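Local coordinates for F-actin-capping protein subunit alpha (Plasmodium berghei, PDB 7A0H) that forms a homodimer that probably caps the fast-growing barbed ends of actin filaments, blocking subunit exchange there without severing them, at residues A[169-174]-A[198-203]. Residues are numbered along the deposited sequence; the frame is centred on the assembly and turned at random.
Sequences NKYNLF and VNFLEA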
loop_
_atom_site.group_PDB
_atom_site.type_symbol
_atom_site.label_atom_id
_atom_site.label_comp_id
_atom_site.label_asym_id
_atom_site.label_seq_id
_atom_site.Cartn_x
_atom_site.Cartn_y
_atom_site.Cartn_z
ATOM N N ASN A 169 11.073 -26.599 -32.158
ATOM C CA ASN A 169 12.186 -27.488 -31.822
ATOM C C ASN A 169 13.141 -26.866 -30.788
ATOM O O ASN A 169 14.075 -27.553 -30.337
ATOM C CB ASN A 169 12.942 -27.930 -33.086
ATOM C CG ASN A 169 14.263 -28.612 -32.784
ATOM O OD1 ASN A 169 14.370 -29.421 -31.852
ATOM N ND2 ASN A 169 15.289 -28.270 -33.561
ATOM N N LYS A 170 12.897 -25.627 -30.340
ATOM C CA LYS A 170 13.613 -25.061 -29.199
ATOM C C LYS A 170 12.880 -25.348 -27.886
ATOM O O LYS A 170 11.667 -25.156 -27.786
ATOM C CB LYS A 170 13.810 -23.555 -29.378
ATOM C CG LYS A 170 14.891 -23.025 -28.473
ATOM C CD LYS A 170 15.612 -21.827 -29.091
ATOM C CE LYS A 170 16.781 -21.354 -28.222
ATOM N NZ LYS A 170 16.968 -19.839 -28.283
ATOM N N TYR A 171 13.621 -25.841 -26.900
ATOM C CA TYR A 171 13.007 -26.320 -25.681
ATOM C C TYR A 171 12.894 -25.204 -24.658
ATOM O O TYR A 171 13.541 -24.168 -24.774
ATOM C CB TYR A 171 13.749 -27.451 -24.991
ATOM C CG TYR A 171 13.852 -28.751 -25.732
ATOM C CD1 TYR A 171 12.905 -29.114 -26.697
ATOM C CD2 TYR A 171 14.877 -29.624 -25.456
ATOM C CE1 TYR A 171 13.009 -30.305 -27.380
ATOM C CE2 TYR A 171 15.000 -30.820 -26.133
ATOM C CZ TYR A 171 14.063 -31.162 -27.085
ATOM O OH TYR A 171 14.193 -32.357 -27.743
ATOM N N ASN A 172 12.045 -25.424 -23.656
ATOM C CA ASN A 172 11.885 -24.376 -22.665
ATOM C C ASN A 172 11.535 -25.020 -21.342
ATOM O O ASN A 172 10.755 -25.977 -21.278
ATOM C CB ASN A 172 10.815 -23.354 -23.076
ATOM C CG ASN A 172 10.756 -22.202 -22.112
ATOM O OD1 ASN A 172 11.449 -21.179 -22.279
ATOM N ND2 ASN A 172 10.005 -22.390 -21.025
ATOM N N LEU A 173 12.187 -24.583 -20.322
ATOM C CA LEU A 173 11.851 -25.071 -19.006
ATOM C C LEU A 173 11.643 -23.883 -18.078
ATOM O O LEU A 173 12.453 -22.940 -18.045
ATOM C CB LEU A 173 12.935 -25.985 -18.494
ATOM C CG LEU A 173 13.207 -27.353 -19.113
ATOM C CD1 LEU A 173 14.665 -27.690 -18.601
ATOM C CD2 LEU A 173 12.258 -28.396 -18.691
ATOM N N PHE A 174 10.605 -23.991 -17.281
ATOM C CA PHE A 174 10.222 -22.965 -16.354
ATOM C C PHE A 174 10.181 -23.631 -15.014
ATOM O O PHE A 174 9.453 -24.623 -14.847
ATOM C CB PHE A 174 8.892 -22.386 -16.719
ATOM C CG PHE A 174 8.465 -21.206 -15.836
ATOM C CD1 PHE A 174 9.086 -19.987 -15.984
ATOM C CD2 PHE A 174 7.458 -21.341 -14.877
ATOM C CE1 PHE A 174 8.704 -18.878 -15.219
ATOM C CE2 PHE A 174 7.037 -20.223 -14.088
ATOM C CZ PHE A 174 7.643 -19.003 -14.270
ATOM N N VAL A 198 14.638 -21.242 -18.811
ATOM C CA VAL A 198 15.734 -21.456 -19.748
ATOM C C VAL A 198 15.157 -21.900 -21.079
ATOM O O VAL A 198 14.318 -22.814 -21.139
ATOM C CB VAL A 198 16.804 -22.471 -19.274
ATOM C CG1 VAL A 198 16.189 -23.727 -18.909
ATOM C CG2 VAL A 198 17.786 -22.740 -20.390
ATOM N N ASN A 199 15.603 -21.263 -22.139
ATOM C CA ASN A 199 15.167 -21.623 -23.478
ATOM C C ASN A 199 16.420 -22.093 -24.225
ATOM O O ASN A 199 17.352 -21.313 -24.403
ATOM C CB ASN A 199 14.489 -20.411 -24.154
ATOM C CG ASN A 199 13.792 -20.786 -25.447
ATOM O OD1 ASN A 199 12.878 -21.629 -25.457
ATOM N ND2 ASN A 199 14.293 -20.251 -26.560
ATOM N N PHE A 200 16.400 -23.328 -24.744
ATOM C CA PHE A 200 17.653 -23.983 -25.114
ATOM C C PHE A 200 17.427 -25.103 -26.121
ATOM O O PHE A 200 16.338 -25.674 -26.219
ATOM C CB PHE A 200 18.359 -24.585 -23.884
ATOM C CG PHE A 200 17.687 -25.792 -23.370
ATOM C CD1 PHE A 200 18.274 -27.018 -23.510
ATOM C CD2 PHE A 200 16.441 -25.719 -22.752
ATOM C CE1 PHE A 200 17.609 -28.176 -23.059
ATOM C CE2 PHE A 200 15.780 -26.867 -22.291
ATOM C CZ PHE A 200 16.339 -28.090 -22.464
ATOM N N LEU A 201 18.501 -25.431 -26.835
ATOM C CA LEU A 201 18.568 -26.636 -27.655
ATOM C C LEU A 201 19.315 -27.759 -26.942
ATOM O O LEU A 201 20.191 -27.532 -26.106
ATOM C CB LEU A 201 19.263 -26.348 -28.984
ATOM C CG LEU A 201 18.471 -25.475 -29.923
ATOM C CD1 LEU A 201 19.460 -24.901 -30.903
ATOM C CD2 LEU A 201 17.253 -26.297 -30.597
ATOM N N GLU A 202 19.006 -28.987 -27.341
ATOM C CA GLU A 202 19.733 -30.153 -26.830
ATOM C C GLU A 202 21.230 -30.020 -27.029
ATOM O O GLU A 202 22.023 -30.417 -26.169
ATOM C CB GLU A 202 19.225 -31.395 -27.550
ATOM C CG GLU A 202 19.524 -32.683 -26.866
ATOM C CD GLU A 202 18.716 -33.809 -27.441
ATOM O OE1 GLU A 202 17.681 -33.524 -28.141
ATOM O OE2 GLU A 202 19.137 -34.961 -27.186
ATOM N N ALA A 203 21.639 -29.476 -28.159
ATOM C CA ALA A 203 23.038 -29.427 -28.521
ATOM C C ALA A 203 23.773 -28.320 -27.792
ATOM O O ALA A 203 24.996 -28.336 -27.772
ATOM C CB ALA A 203 23.156 -29.277 -30.044
HETATM O O HOH W 1 17.028 -29.717 -29.777
#
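Two donors converge on the carbonyl oxygen Tyr171 O: Phe200 N gives it a hydrogen bond of 3.0 Å from above the carbonyl plane, and Asn199 CA adds a weaker C-H...O contact at 3.3 Å. Phe200 O answers with the bond from Tyr171 N, 2.8 Å long, so Tyr171 and Phe200 form an antiparallel hydrogen-bonded pair. Leu173 and Val198 make the next such pair, joined by a bond in each direction. Between them stands the non-hydrogen-bonded pair Asn172 and Asn199, where Asn172 CA turns its hydrogen to Val198 O. A polar amide suits this partly exposed face: Asn172 OD1 accepts a hydrogen bond from Asn197 ND2.

On the other, buried face, which flat rings and leucine fill, Tyr171 and Phe200 meet in an offset edge-to-face stack, centroids 5.5 Å apart and planes at 70°, the tyrosine edge toward the phenylalanine face. Phe200 holds CG between its backbone N and carbonyl carbon (chi1 73°), which brings CE2 to 3.4 Å from Tyr171 CB, while Leu173 CD1 approaches the same CE2 at 3.9 Å. Helix 112-131 covers Tyr171 and Leu173; its Tyr116 meets Phe200 edge-to-face, and Phe246 also touches that ring.

The hairpin of strands 170-183 and 187-200 thus joins main-chain bonding to a two-sided chemistry: polar side chains on one face, and on the other aromatic and aliphatic groups that pack the sheet against helices 112-131 and 243-266.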